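Local coordinates for protein probable chaperone (Pseudomonas aeruginosa, PDB 4JMF) that probably serves as a type III secretion chaperone of the CesT (Tir chaperone) family, working as a dimer that binds a partner protein, at residues H46-T51 with W88-L93; C72-G77 with E106-A111; Q11-L16 with S26-Q31. All blocks are in the same frame, centred on the assembly; numbering follows the deposited sequence.

Contact 1 of 3, residues H46-T51 with W88-L93; sequences HLLMFT and WNRQPL
Leu47 and Met49 pair with Gln91 and Asn89 as the hydrogen-bonded pairs of two antiparallel strands, neighbours in the five-stranded sheet of the CesT-type chaperone fold. Four backbone bonds join them, the shortest from Leu47 N to Gln91 O at 2.7 Å. The side chains of these four residues lie on the helix face, which is the tightly packed part. There Met49 CB sits 3.4 Å from Asn89 OD1, and Gln104 of helix 98-114 bonds both to that oxygen and to Leu47 O. Asn89 ND2 reaches Cys72 O.

The other face carries His46, Leu48, Phe50, Trp88, Arg90 and Pro92, and is partly covered by the second subunit and the other protein. Leu48 CD1 meets Trp88 CE3 at 3.7 Å, and the indole NE1 bonds to Asn65 O of the second subunit. His46 and Arg90, both partly exposed, form its more solvent-reached end. The His46 ring stands unstacked, 80° from the guanidinium plane. Trp88 CZ3 lies over one guanidinium face, toward the rim, and NH1 bonds to His42 O and to Ser68 O of the second subunit. The arginine chain runs out extended (chi1 176°, chi2 154°), and CD lies 3.6 Å from His46 CB.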
# COMPACT_ATOMS: atom_id res chain seq x y z
N HIS B 46 12.08 -0.98 2.96
CA HIS B 46 10.67 -1.35 3.15
C HIS B 46 10.52 -2.86 3.31
O HIS B 46 11.32 -3.63 2.79
CB HIS B 46 9.80 -0.89 1.98
CG HIS B 46 9.75 0.60 1.80
ND1 HIS B 46 10.84 1.33 1.40
CD2 HIS B 46 8.73 1.48 1.96
CE1 HIS B 46 10.50 2.60 1.31
NE2 HIS B 46 9.23 2.72 1.66
N LEU B 47 9.49 -3.27 4.05
CA LEU B 47 9.23 -4.70 4.24
C LEU B 47 7.99 -5.08 3.46
O LEU B 47 6.89 -4.56 3.74
CB LEU B 47 9.02 -5.02 5.73
CG LEU B 47 8.47 -6.41 6.05
CD1 LEU B 47 9.43 -7.50 5.58
CD2 LEU B 47 8.27 -6.55 7.53
N LEU B 48 8.15 -5.97 2.50
CA LEU B 48 7.04 -6.44 1.69
C LEU B 48 6.59 -7.79 2.21
O LEU B 48 7.42 -8.69 2.35
CB LEU B 48 7.49 -6.57 0.23
CG LEU B 48 6.49 -7.09 -0.80
CD1 LEU B 48 5.42 -6.03 -1.11
CD2 LEU B 48 7.23 -7.53 -2.07
N MET B 49 5.30 -7.94 2.51
CA MET B 49 4.76 -9.24 2.88
C MET B 49 3.73 -9.65 1.85
O MET B 49 2.91 -8.83 1.42
CB MET B 49 4.07 -9.19 4.25
CG MET B 49 4.95 -8.74 5.40
SD MET B 49 4.09 -9.03 6.95
CE MET B 49 5.28 -8.42 8.14
N PHE B 50 3.73 -10.91 1.45
CA PHE B 50 2.74 -11.33 0.46
C PHE B 50 2.44 -12.81 0.51
O PHE B 50 3.22 -13.59 1.06
CB PHE B 50 3.16 -10.91 -0.96
CG PHE B 50 4.48 -11.49 -1.40
CD1 PHE B 50 4.52 -12.61 -2.23
CD2 PHE B 50 5.68 -10.91 -1.02
CE1 PHE B 50 5.75 -13.13 -2.65
CE2 PHE B 50 6.91 -11.43 -1.43
CZ PHE B 50 6.94 -12.54 -2.25
N THR B 51 1.30 -13.18 -0.07
CA THR B 51 0.93 -14.58 -0.15
C THR B 51 0.36 -14.84 -1.55
O THR B 51 -0.38 -14.00 -2.10
CB THR B 51 -0.07 -14.94 0.98
OG1 THR B 51 -0.39 -16.33 0.96
CG2 THR B 51 -1.33 -14.11 0.89
N TRP B 88 -0.70 -8.62 -1.10
CA TRP B 88 0.53 -8.07 -0.53
C TRP B 88 0.30 -6.79 0.23
O TRP B 88 -0.66 -6.05 -0.03
CB TRP B 88 1.56 -7.79 -1.63
CG TRP B 88 1.10 -6.77 -2.64
CD1 TRP B 88 0.32 -7.00 -3.74
CD2 TRP B 88 1.39 -5.36 -2.64
NE1 TRP B 88 0.11 -5.82 -4.43
CE2 TRP B 88 0.76 -4.80 -3.77
CE3 TRP B 88 2.13 -4.52 -1.79
CZ2 TRP B 88 0.84 -3.44 -4.08
CZ3 TRP B 88 2.21 -3.16 -2.10
CH2 TRP B 88 1.57 -2.64 -3.24
N ASN B 89 1.19 -6.52 1.18
CA ASN B 89 1.25 -5.19 1.77
C ASN B 89 2.69 -4.79 2.01
O ASN B 89 3.60 -5.59 1.79
CB ASN B 89 0.35 -5.07 3.00
CG ASN B 89 0.74 -6.02 4.12
OD1 ASN B 89 1.85 -6.57 4.14
ND2 ASN B 89 -0.18 -6.21 5.07
N ARG B 90 2.92 -3.54 2.41
CA ARG B 90 4.30 -3.06 2.56
C ARG B 90 4.38 -1.96 3.60
O ARG B 90 3.48 -1.11 3.69
CB ARG B 90 4.85 -2.55 1.23
CG ARG B 90 6.24 -1.95 1.36
CD ARG B 90 6.99 -2.03 0.05
NE ARG B 90 6.24 -1.38 -0.98
CZ ARG B 90 6.30 -1.66 -2.27
NH1 ARG B 90 7.11 -2.60 -2.78
NH2 ARG B 90 5.51 -0.96 -3.06
N GLN B 91 5.45 -1.98 4.40
CA GLN B 91 5.65 -0.94 5.40
C GLN B 91 7.10 -0.51 5.38
O GLN B 91 7.98 -1.32 5.09
CB GLN B 91 5.26 -1.44 6.79
CG GLN B 91 3.76 -1.64 6.99
CD GLN B 91 3.02 -0.33 7.27
OE1 GLN B 91 2.86 0.08 8.43
NE2 GLN B 91 2.57 0.34 6.21
N PRO B 92 7.35 0.77 5.68
CA PRO B 92 8.74 1.23 5.76
C PRO B 92 9.34 0.72 7.05
O PRO B 92 8.64 0.72 8.07
CB PRO B 92 8.60 2.76 5.82
CG PRO B 92 7.14 3.06 5.55
CD PRO B 92 6.39 1.84 5.99
N LEU B 93 10.59 0.28 7.04
CA LEU B 93 11.21 -0.23 8.26
C LEU B 93 11.20 0.79 9.41
O LEU B 93 11.15 0.41 10.58
CB LEU B 93 12.63 -0.72 7.98
CG LEU B 93 12.77 -1.90 7.02
CD1 LEU B 93 14.24 -2.22 6.74
CD2 LEU B 93 12.06 -3.14 7.55

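Contact 2 of 3, residues C72-G77 with E106-A111; sequences CKPILG and EQLVAA
Cys72 opens the contact through its carbonyl as much as its side chain. Its O lies 3.5 Å from Gln107 CB, and its CB is 4.1 Å from the same carbon. Gln107 places CG anti to its carbonyl carbon (chi1 -64°), which sets CG 4.1 Å from Cys72 CB. The bend at chi2 then directs the amide, whose NE2 bonds to the backbone of the other protein in the complex.

Lys73 turns away from the helix, and its NZ leaves the contact to meet an acidic side chain of that other protein. Pro74 then carries most of the contact. Its ring points at the helix, and CB, CG and CD each touch it. CG presses on Ala111 CB at 3.4 Å, tighter than usual for two carbons, and CD lies 3.6 Å from Gln107 O. At another corner of the ring, CB meets Leu108 CD1 at 3.9 Å. No hydrogen bond crosses between the segments; the contact is van der Waals.

From Ile75 on, the chain leaves the helix and becomes strand 75-78, an outermost strand of the sheet within this chain. Its Ile75 pairs with Trp88 of strand 85-92 and packs on Ile75 of the second subunit. Helix 98-114 packs against the antiparallel sheet, as in the alpha+beta fold of CesT-family chaperones, with Leu108 reaching Met49 of strand 46-53.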
# COMPACT_ATOMS: atom_id res chain seq x y z
N CYS B 72 -1.85 -1.03 6.30
CA CYS B 72 -1.46 -2.43 6.12
C CYS B 72 -2.54 -3.27 5.44
O CYS B 72 -2.36 -4.48 5.26
CB CYS B 72 -1.08 -3.07 7.46
SG CYS B 72 0.41 -2.35 8.20
N LYS B 73 -3.67 -2.65 5.10
CA LYS B 73 -4.71 -3.39 4.36
C LYS B 73 -4.05 -3.83 3.07
O LYS B 73 -3.46 -3.01 2.36
CB LYS B 73 -5.91 -2.51 4.05
CG LYS B 73 -6.96 -3.22 3.18
CD LYS B 73 -8.04 -2.26 2.72
CE LYS B 73 -9.09 -3.01 1.88
NZ LYS B 73 -10.20 -2.11 1.44
N PRO B 74 -4.10 -5.14 2.78
CA PRO B 74 -3.32 -5.61 1.63
C PRO B 74 -4.00 -5.33 0.29
O PRO B 74 -5.19 -5.00 0.22
CB PRO B 74 -3.22 -7.12 1.86
CG PRO B 74 -4.42 -7.44 2.69
CD PRO B 74 -4.75 -6.24 3.51
N ILE B 75 -3.21 -5.47 -0.77
CA ILE B 75 -3.62 -5.17 -2.12
C ILE B 75 -3.59 -6.49 -2.88
O ILE B 75 -2.74 -7.33 -2.60
CB ILE B 75 -2.60 -4.20 -2.75
CG1 ILE B 75 -2.43 -2.97 -1.88
CG2 ILE B 75 -2.98 -3.83 -4.18
CD1 ILE B 75 -3.71 -2.28 -1.59
N LEU B 76 -4.49 -6.68 -3.84
CA LEU B 76 -4.48 -7.91 -4.63
C LEU B 76 -4.14 -7.60 -6.08
O LEU B 76 -4.91 -6.95 -6.79
CB LEU B 76 -5.83 -8.63 -4.55
CG LEU B 76 -5.92 -9.98 -5.28
CD1 LEU B 76 -4.76 -10.86 -4.85
CD2 LEU B 76 -7.22 -10.67 -4.97
N GLY B 77 -2.98 -8.06 -6.53
CA GLY B 77 -2.50 -7.73 -7.86
C GLY B 77 -2.02 -8.97 -8.58
O GLY B 77 -2.12 -10.09 -8.05
N GLU B 106 -0.69 -9.67 10.29
CA GLU B 106 -2.04 -10.04 10.68
C GLU B 106 -3.06 -9.54 9.68
O GLU B 106 -4.00 -10.26 9.34
CB GLU B 106 -2.36 -9.50 12.08
CG GLU B 106 -3.65 -10.07 12.67
CD GLU B 106 -3.59 -10.12 14.19
OE1 GLU B 106 -3.68 -9.04 14.83
OE2 GLU B 106 -3.43 -11.24 14.74
N GLN B 107 -2.88 -8.30 9.22
CA GLN B 107 -3.81 -7.75 8.23
C GLN B 107 -3.70 -8.48 6.89
O GLN B 107 -4.70 -8.68 6.20
CB GLN B 107 -3.58 -6.24 8.05
CG GLN B 107 -3.88 -5.43 9.30
CD GLN B 107 -5.30 -5.65 9.79
OE1 GLN B 107 -6.27 -5.38 9.06
NE2 GLN B 107 -5.44 -6.14 11.02
N LEU B 108 -2.49 -8.91 6.54
CA LEU B 108 -2.30 -9.72 5.33
C LEU B 108 -3.10 -11.01 5.47
O LEU B 108 -3.93 -11.34 4.61
CB LEU B 108 -0.82 -10.06 5.11
CG LEU B 108 -0.55 -10.92 3.87
CD1 LEU B 108 -0.99 -10.19 2.59
CD2 LEU B 108 0.92 -11.33 3.78
N VAL B 109 -2.86 -11.73 6.56
CA VAL B 109 -3.54 -13.00 6.79
C VAL B 109 -5.06 -12.84 6.94
O VAL B 109 -5.83 -13.67 6.45
CB VAL B 109 -2.93 -13.76 7.98
CG1 VAL B 109 -3.72 -15.02 8.27
CG2 VAL B 109 -1.49 -14.13 7.64
N ALA B 110 -5.50 -11.75 7.57
CA ALA B 110 -6.93 -11.51 7.72
C ALA B 110 -7.63 -11.44 6.37
O ALA B 110 -8.73 -11.95 6.20
CB ALA B 110 -7.19 -10.24 8.54
N ALA B 111 -6.99 -10.83 5.38
CA ALA B 111 -7.64 -10.72 4.07
C ALA B 111 -7.57 -12.05 3.35
O ALA B 111 -8.50 -12.42 2.63
CB ALA B 111 -7.01 -9.64 3.24

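Contact 3 of 3, residues Q11-L16 with S26-Q31; sequences QLFLAL and SVLSLQ
Leu30 and Phe13 have the most surface buried here, with Leu28 next. Leu30 points its side chain at the helix and meets three residues there with its two methyls. CD2 lies 4.0 Å from Phe13 CZ, where the leucine and the ring meet at a slant. CD1 comes tip to tip with Leu16 CD1 at 3.9 Å and also touches Leu12 CD2 at 4.3 Å. With CG anti to the carbonyl carbon (chi1 -67°) and CD1 anti to CA (chi2 173°), CD1 is directed to Leu16, while CD2 is the branch at Phe13.

The side chain of Phe13 sets out at an angle to the strand's direction, but its ring swings toward the strand. Besides Leu30 it reaches Leu28, with CE2 4.4 Å from Leu28 CD1.

This is a helix packed on one face of the sheet, over its outermost strand within this chain, as in the alpha+beta fold of CesT-family chaperones. Helix 3-15 and strand 28-32 run nearly parallel in their short segments, 12° apart, with axes 12.6 Å from each other. That distance is bridged by side chains alone, and no hydrogen bond crosses it. Leu12 goes on to touch Leu39 of strand 35-41, while Leu16 touches Leu105 of helix 98-114. Leu30 and Gln31 pair with an antiparallel strand of the other protein, which extends the sheet, and Phe13 packs on an apolar side chain of that chain.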
# COMPACT_ATOMS: atom_id res chain seq x y z
N GLN B 11 12.28 -8.78 15.44
CA GLN B 11 11.10 -8.36 16.21
C GLN B 11 9.88 -9.19 15.84
O GLN B 11 9.11 -9.59 16.73
CB GLN B 11 10.83 -6.86 16.00
CG GLN B 11 11.98 -5.98 16.52
CD GLN B 11 12.17 -6.11 18.03
OE1 GLN B 11 11.20 -6.08 18.79
NE2 GLN B 11 13.42 -6.27 18.47
N LEU B 12 9.68 -9.45 14.54
CA LEU B 12 8.53 -10.25 14.13
C LEU B 12 8.60 -11.64 14.72
O LEU B 12 7.58 -12.19 15.14
CB LEU B 12 8.43 -10.33 12.60
CG LEU B 12 7.33 -11.23 12.02
CD1 LEU B 12 5.91 -10.74 12.38
CD2 LEU B 12 7.47 -11.30 10.51
N PHE B 13 9.79 -12.22 14.75
CA PHE B 13 9.91 -13.58 15.27
C PHE B 13 9.66 -13.65 16.78
O PHE B 13 9.14 -14.66 17.28
CB PHE B 13 11.25 -14.20 14.84
CG PHE B 13 11.20 -14.79 13.44
CD1 PHE B 13 11.49 -16.13 13.23
CD2 PHE B 13 10.80 -14.02 12.36
CE1 PHE B 13 11.43 -16.68 11.95
CE2 PHE B 13 10.73 -14.56 11.08
CZ PHE B 13 11.04 -15.88 10.87
N LEU B 14 10.01 -12.58 17.49
CA LEU B 14 9.64 -12.46 18.90
C LEU B 14 8.13 -12.37 19.04
O LEU B 14 7.55 -13.02 19.90
CB LEU B 14 10.26 -11.21 19.52
CG LEU B 14 11.77 -11.13 19.59
CD1 LEU B 14 12.20 -9.84 20.30
CD2 LEU B 14 12.30 -12.36 20.31
N ALA B 15 7.51 -11.56 18.19
CA ALA B 15 6.06 -11.39 18.24
C ALA B 15 5.33 -12.70 17.96
O ALA B 15 4.33 -13.00 18.60
CB ALA B 15 5.62 -10.31 17.27
N LEU B 16 5.84 -13.49 17.02
CA LEU B 16 5.18 -14.74 16.65
C LEU B 16 5.67 -15.92 17.49
O LEU B 16 5.20 -17.05 17.30
CB LEU B 16 5.46 -15.06 15.18
CG LEU B 16 4.97 -14.02 14.18
CD1 LEU B 16 5.53 -14.34 12.79
CD2 LEU B 16 3.45 -14.01 14.17
N SER B 26 17.56 -12.81 0.69
CA SER B 26 16.29 -12.93 -0.01
C SER B 26 15.09 -13.20 0.90
O SER B 26 14.92 -12.58 1.97
CB SER B 26 16.35 -14.00 -1.12
OG SER B 26 16.24 -15.32 -0.58
N VAL B 27 14.27 -14.15 0.46
CA VAL B 27 12.89 -14.28 0.90
C VAL B 27 12.74 -15.26 2.05
O VAL B 27 13.16 -16.43 1.94
CB VAL B 27 12.02 -14.75 -0.28
CG1 VAL B 27 10.57 -14.86 0.14
CG2 VAL B 27 12.17 -13.78 -1.44
N LEU B 28 12.15 -14.78 3.14
CA LEU B 28 11.71 -15.65 4.24
C LEU B 28 10.26 -16.05 4.03
O LEU B 28 9.44 -15.23 3.62
CB LEU B 28 11.80 -14.91 5.57
CG LEU B 28 13.16 -14.96 6.26
CD1 LEU B 28 13.19 -14.00 7.45
CD2 LEU B 28 13.43 -16.39 6.72
N SER B 29 9.94 -17.29 4.34
CA SER B 29 8.57 -17.75 4.21
C SER B 29 8.05 -18.25 5.55
O SER B 29 8.80 -18.85 6.32
CB SER B 29 8.48 -18.85 3.16
OG SER B 29 9.11 -18.44 1.95
N LEU B 30 6.76 -18.02 5.80
CA LEU B 30 6.09 -18.45 7.02
C LEU B 30 4.80 -19.16 6.67
O LEU B 30 4.08 -18.71 5.79
CB LEU B 30 5.74 -17.23 7.87
CG LEU B 30 6.91 -16.45 8.45
CD1 LEU B 30 6.38 -15.19 9.12
CD2 LEU B 30 7.63 -17.34 9.45
N GLN B 31 4.50 -20.26 7.35
CA GLN B 31 3.21 -20.91 7.22
C GLN B 31 2.30 -20.42 8.35
O GLN B 31 2.57 -20.66 9.52
CB GLN B 31 3.36 -22.42 7.32
CG GLN B 31 2.09 -23.18 6.96
CD GLN B 31 1.85 -23.17 5.47
OE1 GLN B 31 2.76 -23.43 4.68
NE2 GLN B 31 0.62 -22.84 5.06

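Overall arrangement
All three contacts are mainly buried and reach the same antiparallel sheet, but at different places. Contact 1 lies nearest the middle, about 5 Å from the centre of the chain, and relies on backbone hydrogen bonds between neighbouring strands. Contacts 2 and 3 lie on opposite sides of that centre, their own centres about 16 Å apart. Each joins a helix to an outer strand, or the segment leading into it, by apolar contact. Contacts 1 and 2 touch directly, through strands 85-92 and 75-78, and both meet the second subunit. Contact 3 touches neither. Its strand edge, like much of contact 2, faces the other protein in the complex.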